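Local coordinates for putative nucleotidyltransferase, hypothetical protein AF0614 (Archaeoglobus fulgidus, PDB 1YLQ) that probably transfers nucleotidyl groups, as a small two-subunit member of the nucleotidyltransferase superfamily, at residues S36-A41 with S67-H72; A41-V46 with H72-K77. All blocks are in the same frame, centred on the assembly; numbering follows the deposited sequence.

Contact 1 (S36-A41 with S67-H72). With SO4 (sulfate ion), chain C.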
loop_
_atom_site.group_PDB
_atom_site.type_symbol
_atom_site.label_atom_id
_atom_site.label_comp_id
_atom_site.label_asym_id
_atom_site.label_seq_id
_atom_site.Cartn_x
_atom_site.Cartn_y
_atom_site.Cartn_z
ATOM N N SER A 36 0.529 7.922 -6.870
ATOM C CA SER A 36 -0.364 7.042 -6.118
ATOM C C SER A 36 0.393 6.188 -5.060
ATOM O O SER A 36 1.545 5.845 -5.278
ATOM C CB SER A 36 -1.133 6.140 -7.071
ATOM O OG SER A 36 -1.822 5.157 -6.309
ATOM N N ASP A 37 -0.259 5.824 -3.955
ATOM C CA ASP A 37 0.383 5.030 -2.877
ATOM C C ASP A 37 0.961 3.708 -3.405
ATOM O O ASP A 37 2.138 3.404 -3.187
ATOM C CB ASP A 37 -0.582 4.729 -1.732
ATOM C CG ASP A 37 -1.073 6.015 -0.980
ATOM O OD1 ASP A 37 -0.427 7.065 -1.038
ATOM O OD2 ASP A 37 -2.135 5.956 -0.339
ATOM N N ILE A 38 0.113 2.911 -4.062
ATOM C CA ILE A 38 0.548 1.708 -4.751
ATOM C C ILE A 38 -0.121 1.770 -6.143
ATOM O O ILE A 38 -1.367 1.833 -6.266
ATOM C CB ILE A 38 0.181 0.407 -3.992
ATOM C CG1 ILE A 38 0.784 0.406 -2.577
ATOM C CG2 ILE A 38 0.630 -0.863 -4.800
ATOM C CD1 ILE A 38 0.215 -0.744 -1.676
ATOM N N ASP A 39 0.700 1.849 -7.178
ATOM C CA ASP A 39 0.207 1.544 -8.551
ATOM C C ASP A 39 0.351 0.044 -8.793
ATOM O O ASP A 39 1.328 -0.580 -8.355
ATOM C CB ASP A 39 0.984 2.312 -9.586
ATOM C CG ASP A 39 0.740 3.792 -9.490
ATOM O OD1 ASP A 39 -0.389 4.221 -9.839
ATOM O OD2 ASP A 39 1.647 4.510 -8.978
ATOM N N VAL A 40 -0.649 -0.530 -9.441
ATOM C CA VAL A 40 -0.673 -1.967 -9.765
ATOM C C VAL A 40 -0.889 -2.098 -11.260
ATOM O O VAL A 40 -1.971 -1.808 -11.771
ATOM C CB VAL A 40 -1.815 -2.682 -9.067
ATOM C CG1 VAL A 40 -1.677 -4.217 -9.252
ATOM C CG2 VAL A 40 -1.833 -2.387 -7.564
ATOM N N ALA A 41 0.129 -2.536 -11.975
ATOM C CA ALA A 41 -0.047 -2.775 -13.421
ATOM C C ALA A 41 -0.317 -4.276 -13.599
ATOM O O ALA A 41 0.431 -5.113 -13.092
ATOM C CB ALA A 41 1.161 -2.326 -14.172
ATOM N N SER A 67 -9.710 2.391 -2.280
ATOM C CA SER A 67 -8.490 1.880 -1.647
ATOM C C SER A 67 -7.250 2.644 -2.142
ATOM O O SER A 67 -7.355 3.464 -3.075
ATOM C CB SER A 67 -8.333 0.391 -1.925
ATOM O OG SER A 67 -7.639 0.207 -3.122
ATOM N N PRO A 68 -6.073 2.365 -1.538
ATOM C CA PRO A 68 -4.804 2.999 -1.942
ATOM C C PRO A 68 -4.239 2.518 -3.281
ATOM O O PRO A 68 -3.300 3.145 -3.766
ATOM C CB PRO A 68 -3.838 2.626 -0.802
ATOM C CG PRO A 68 -4.353 1.354 -0.302
ATOM C CD PRO A 68 -5.862 1.434 -0.413
ATOM N N PHE A 69 -4.803 1.440 -3.855
ATOM C CA PHE A 69 -4.400 0.896 -5.191
ATOM C C PHE A 69 -4.897 1.693 -6.400
ATOM O O PHE A 69 -6.054 2.093 -6.459
ATOM C CB PHE A 69 -4.830 -0.586 -5.350
ATOM C CG PHE A 69 -4.357 -1.488 -4.218
ATOM C CD1 PHE A 69 -3.028 -1.782 -4.056
ATOM C CD2 PHE A 69 -5.262 -2.014 -3.311
ATOM C CE1 PHE A 69 -2.607 -2.618 -2.975
ATOM C CE2 PHE A 69 -4.852 -2.826 -2.236
ATOM C CZ PHE A 69 -3.539 -3.138 -2.083
ATOM N N GLU A 70 -4.028 1.942 -7.358
ATOM C CA GLU A 70 -4.438 2.527 -8.638
ATOM C C GLU A 70 -4.111 1.435 -9.631
ATOM O O GLU A 70 -2.976 1.036 -9.710
ATOM C CB GLU A 70 -3.685 3.860 -8.929
ATOM C CG GLU A 70 -4.014 4.494 -10.320
ATOM C CD GLU A 70 -3.386 5.890 -10.554
ATOM O OE1 GLU A 70 -3.655 6.828 -9.766
ATOM O OE2 GLU A 70 -2.682 6.076 -11.591
ATOM N N PHE A 71 -5.114 0.909 -10.351
ATOM C CA PHE A 71 -4.924 -0.247 -11.225
ATOM C C PHE A 71 -4.708 0.263 -12.652
ATOM O O PHE A 71 -5.367 1.226 -13.026
ATOM C CB PHE A 71 -6.197 -1.145 -11.176
ATOM C CG PHE A 71 -6.383 -1.829 -9.846
ATOM C CD1 PHE A 71 -5.637 -2.970 -9.524
ATOM C CD2 PHE A 71 -7.279 -1.307 -8.906
ATOM C CE1 PHE A 71 -5.779 -3.620 -8.244
ATOM C CE2 PHE A 71 -7.430 -1.931 -7.617
ATOM C CZ PHE A 71 -6.688 -3.088 -7.318
ATOM N N HIS A 72 -3.826 -0.388 -13.415
ATOM C CA HIS A 72 -3.541 -0.064 -14.804
ATOM C C HIS A 72 -3.587 -1.410 -15.495
ATOM O O HIS A 72 -2.814 -2.308 -15.163
ATOM C CB HIS A 72 -2.153 0.595 -14.939
ATOM C CG HIS A 72 -2.051 1.865 -14.140
ATOM N ND1 HIS A 72 -1.516 1.919 -12.872
ATOM C CD2 HIS A 72 -2.479 3.111 -14.418
ATOM C CE1 HIS A 72 -1.560 3.159 -12.429
ATOM N NE2 HIS A 72 -2.181 3.893 -13.333
HETATM S S SO4 C . 0.679 7.714 -10.515
HETATM O O1 SO4 C . -0.750 7.676 -10.785
HETATM O O2 SO4 C . 1.105 6.930 -9.362
HETATM O O3 SO4 C . 1.455 7.131 -11.608
HETATM O O4 SO4 C . 1.005 9.128 -10.299
#
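The imidazole of His72 turns its edge to Asp39: CE1 lies 3.0 Å from OD1, in the plane of the ring, while the carboxylate is twisted 43° from that plane. The two residues sit on the parallel strands of a beta-alpha-beta unit, and Asp37-Ile38-Asp39 matches the paired-acid signature of nucleotidyltransferases, whose acids bind metal in relatives. At another point of the ring edge, His72 NE2 donates to OE2 of Glu70 (2.8 Å), a bent bond that uses the anti lone pair. The phenyl rings of Phe69 and Phe71 lie on the other side of the sheet and are met obliquely, Phe69 CE1 by Ile38 CD1 at 3.6 Å, Phe71 CD1 by Val40 CB. Bonds such as Val40 N to Glu70 O, 2.8 Å, join the backbones. Helix 3-14 covers the Phe69 and Phe71 side, while Asp37 OD2 is held by Met4 N of the second subunit. An extended chain, CG anti to the backbone N (chi1 177°), carries the Glu70 carboxylate up beside the His72 ring. An alanine at His72 takes away the ring N-H that Glu70 OE2 accepts, and the carboxylate would probably be freer to turn beside Asp39. A sulfate, probably from the crystallisation liquor, sits over this acidic side, where its O2 accepts from Ser36 N at 2.7 Å.

Contact 2 (A41-V46 with H72-K77)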
loop_
_atom_site.group_PDB
_atom_site.type_symbol
_atom_site.label_atom_id
_atom_site.label_comp_id
_atom_site.label_asym_id
_atom_site.label_seq_id
_atom_site.Cartn_x
_atom_site.Cartn_y
_atom_site.Cartn_z
ATOM N N ALA A 41 0.129 -2.536 -11.975
ATOM C CA ALA A 41 -0.047 -2.775 -13.421
ATOM C C ALA A 41 -0.317 -4.276 -13.599
ATOM O O ALA A 41 0.431 -5.113 -13.092
ATOM C CB ALA A 41 1.161 -2.326 -14.172
ATOM N N ILE A 42 -1.429 -4.602 -14.251
ATOM C CA ILE A 42 -1.785 -5.974 -14.540
ATOM C C ILE A 42 -1.722 -6.139 -16.058
ATOM O O ILE A 42 -2.456 -5.488 -16.791
ATOM C CB ILE A 42 -3.168 -6.300 -13.956
ATOM C CG1 ILE A 42 -3.170 -5.936 -12.447
ATOM C CG2 ILE A 42 -3.561 -7.855 -14.262
ATOM C CD1 ILE A 42 -4.474 -6.079 -11.775
ATOM N N VAL A 43 -0.816 -6.990 -16.536
ATOM C CA VAL A 43 -0.322 -6.885 -17.890
ATOM C C VAL A 43 -0.508 -8.218 -18.609
ATOM O O VAL A 43 -0.017 -9.247 -18.153
ATOM C CB VAL A 43 1.194 -6.540 -17.898
ATOM C CG1 VAL A 43 1.741 -6.500 -19.321
ATOM C CG2 VAL A 43 1.482 -5.192 -17.097
ATOM N N SER A 44 -1.209 -8.187 -19.748
ATOM C CA SER A 44 -1.373 -9.416 -20.563
ATOM C C SER A 44 -1.836 -8.969 -21.924
ATOM O O SER A 44 -2.588 -7.995 -22.018
ATOM C CB SER A 44 -2.473 -10.302 -19.951
ATOM O OG SER A 44 -2.814 -11.336 -20.866
ATOM N N ASP A 45 -1.472 -9.700 -22.980
ATOM C CA ASP A 45 -2.030 -9.348 -24.298
ATOM C C ASP A 45 -3.488 -9.787 -24.450
ATOM O O ASP A 45 -4.166 -9.424 -25.414
ATOM C CB ASP A 45 -1.161 -9.871 -25.440
ATOM C CG ASP A 45 0.066 -9.012 -25.659
ATOM O OD1 ASP A 45 0.145 -7.842 -25.153
ATOM O OD2 ASP A 45 0.948 -9.474 -26.385
ATOM N N VAL A 46 -4.004 -10.518 -23.485
ATOM C CA VAL A 46 -5.478 -10.695 -23.446
ATOM C C VAL A 46 -6.222 -9.323 -23.438
ATOM O O VAL A 46 -7.306 -9.184 -23.955
ATOM C CB VAL A 46 -5.894 -11.575 -22.233
ATOM C CG1 VAL A 46 -7.388 -11.715 -22.126
ATOM C CG2 VAL A 46 -5.291 -13.014 -22.401
ATOM N N HIS A 72 -3.826 -0.388 -13.415
ATOM C CA HIS A 72 -3.541 -0.064 -14.804
ATOM C C HIS A 72 -3.587 -1.410 -15.495
ATOM O O HIS A 72 -2.814 -2.308 -15.163
ATOM C CB HIS A 72 -2.153 0.595 -14.939
ATOM C CG HIS A 72 -2.051 1.865 -14.140
ATOM N ND1 HIS A 72 -1.516 1.919 -12.872
ATOM C CD2 HIS A 72 -2.479 3.111 -14.418
ATOM C CE1 HIS A 72 -1.560 3.159 -12.429
ATOM N NE2 HIS A 72 -2.181 3.893 -13.333
ATOM N N ILE A 73 -4.544 -1.563 -16.390
ATOM C CA ILE A 73 -4.821 -2.851 -17.047
ATOM C C ILE A 73 -4.231 -2.678 -18.401
ATOM O O ILE A 73 -4.703 -1.847 -19.193
ATOM C CB ILE A 73 -6.359 -3.065 -17.118
ATOM C CG1 ILE A 73 -7.002 -2.879 -15.689
ATOM C CG2 ILE A 73 -6.702 -4.432 -17.789
ATOM C CD1 ILE A 73 -6.192 -3.725 -14.501
ATOM N N LEU A 74 -3.155 -3.414 -18.689
ATOM C CA LEU A 74 -2.325 -3.077 -19.836
ATOM C C LEU A 74 -1.975 -4.287 -20.724
ATOM O O LEU A 74 -1.752 -5.350 -20.207
ATOM C CB LEU A 74 -1.007 -2.508 -19.300
ATOM C CG LEU A 74 -1.074 -1.309 -18.402
ATOM C CD1 LEU A 74 0.358 -0.957 -17.890
ATOM C CD2 LEU A 74 -1.704 -0.144 -19.201
ATOM N N THR A 75 -1.851 -4.067 -22.038
ATOM C CA THR A 75 -1.234 -5.027 -22.910
ATOM C C THR A 75 0.293 -4.964 -22.641
ATOM O O THR A 75 0.777 -4.013 -21.987
ATOM C CB THR A 75 -1.493 -4.656 -24.405
ATOM O OG1 THR A 75 -0.910 -3.382 -24.668
ATOM C CG2 THR A 75 -3.005 -4.498 -24.690
ATOM N N LYS A 76 1.046 -5.897 -23.241
ATOM C CA LYS A 76 2.517 -5.849 -23.128
ATOM C C LYS A 76 3.145 -4.561 -23.719
ATOM O O LYS A 76 4.011 -3.973 -23.103
ATOM C CB LYS A 76 3.175 -7.098 -23.727
ATOM C CG LYS A 76 2.994 -8.330 -22.759
ATOM C CD LYS A 76 3.555 -9.604 -23.376
ATOM C CE LYS A 76 3.723 -10.762 -22.280
ATOM N NZ LYS A 76 4.508 -11.900 -22.961
ATOM N N LYS A 77 2.691 -4.133 -24.896
ATOM C CA LYS A 77 3.150 -2.903 -25.502
ATOM C C LYS A 77 2.896 -1.683 -24.627
ATOM O O LYS A 77 3.758 -0.773 -24.512
ATOM C CB LYS A 77 2.410 -2.763 -26.836
ATOM C CG LYS A 77 2.692 -1.561 -27.664
ATOM C CD LYS A 77 2.231 -1.778 -29.141
ATOM C CE LYS A 77 1.977 -0.452 -29.879
ATOM N NZ LYS A 77 1.315 -0.740 -31.213
HETATM O O HOH W 1 1.109 -5.846 -26.671
#
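Asp45 and Lys76 cross at about a right angle, the carboxylate reaching across the start of helix 76-83 while the lysine chain runs on past it. Asp45 OD1 accepts from Lys76 N at 2.9 Å with an N-H...O angle of 163°, met nearly head-on to its C-O bond. CG of Asp45 is set beside its own backbone N (chi1 -78°), which brings the carboxylate up to the Lys76 amide. The charged ends do not pair: Asp45 OD2 and Lys76 NZ stand 5.5 Å apart, and it is the aliphatic part, Lys76 CB, that packs against OD1.

Behind this, Ile42 and Ile73 lie side by side and point the same way, their CD1 methyls 4.0 Å apart, and Phe56 of helix 50-63 touches both. On the other face of the sheet Ala41 CB meets Leu74 CD1, also at 4.0 Å, and Val43 CG1 rests near Lys76 CG. Trp79 of helix 76-83 covers Ala41, Val43 and Leu74 there. This is the far end of the parallel strand pair of the beta-alpha-beta unit, zipped by Ile42 N to His72 O, Leu74 N to Ile42 O and Ser44 N to Leu74 O, the last 2.9 Å long. Beyond it Ser44 OG, also bonded to Asp17, accepts from Val46 N in an ST turn.

Thr75 is the N-cap: its side chain caps a backbone N further along the helix while Thr75 N donates to Glu78 OE1, together consistent with a capping box. A water bridges Asp45 OD1 (2.7 Å) to Lys77 N. One carboxylate oxygen thus serves two amides of the first helical turn, one directly and one through water, and its negative charge would probably be stabilised by the positive end of the helix dipole.

From the N terminus the chain passes helix 3-14, strand 19-23 and helix 25-28; then, along and just beyond strand 38-43, residues 36-41 and then 41-46 supply the first halves of contacts 1 and 2. It then crosses by helix 50-63 and returns through 67-72 and 72-77, so each contact closes a loop round that helix. Because the strands are parallel, the two loops cross, sharing Ala41 and His72. Contact 1 pairs the first halves of the two strands, beside the sulfate and the second subunit; contact 2, centred 14 Å away, ties their other end to the start of helix 76-83. Phe71 CD1 against Ile42 CD1, 4.0 Å, joins them.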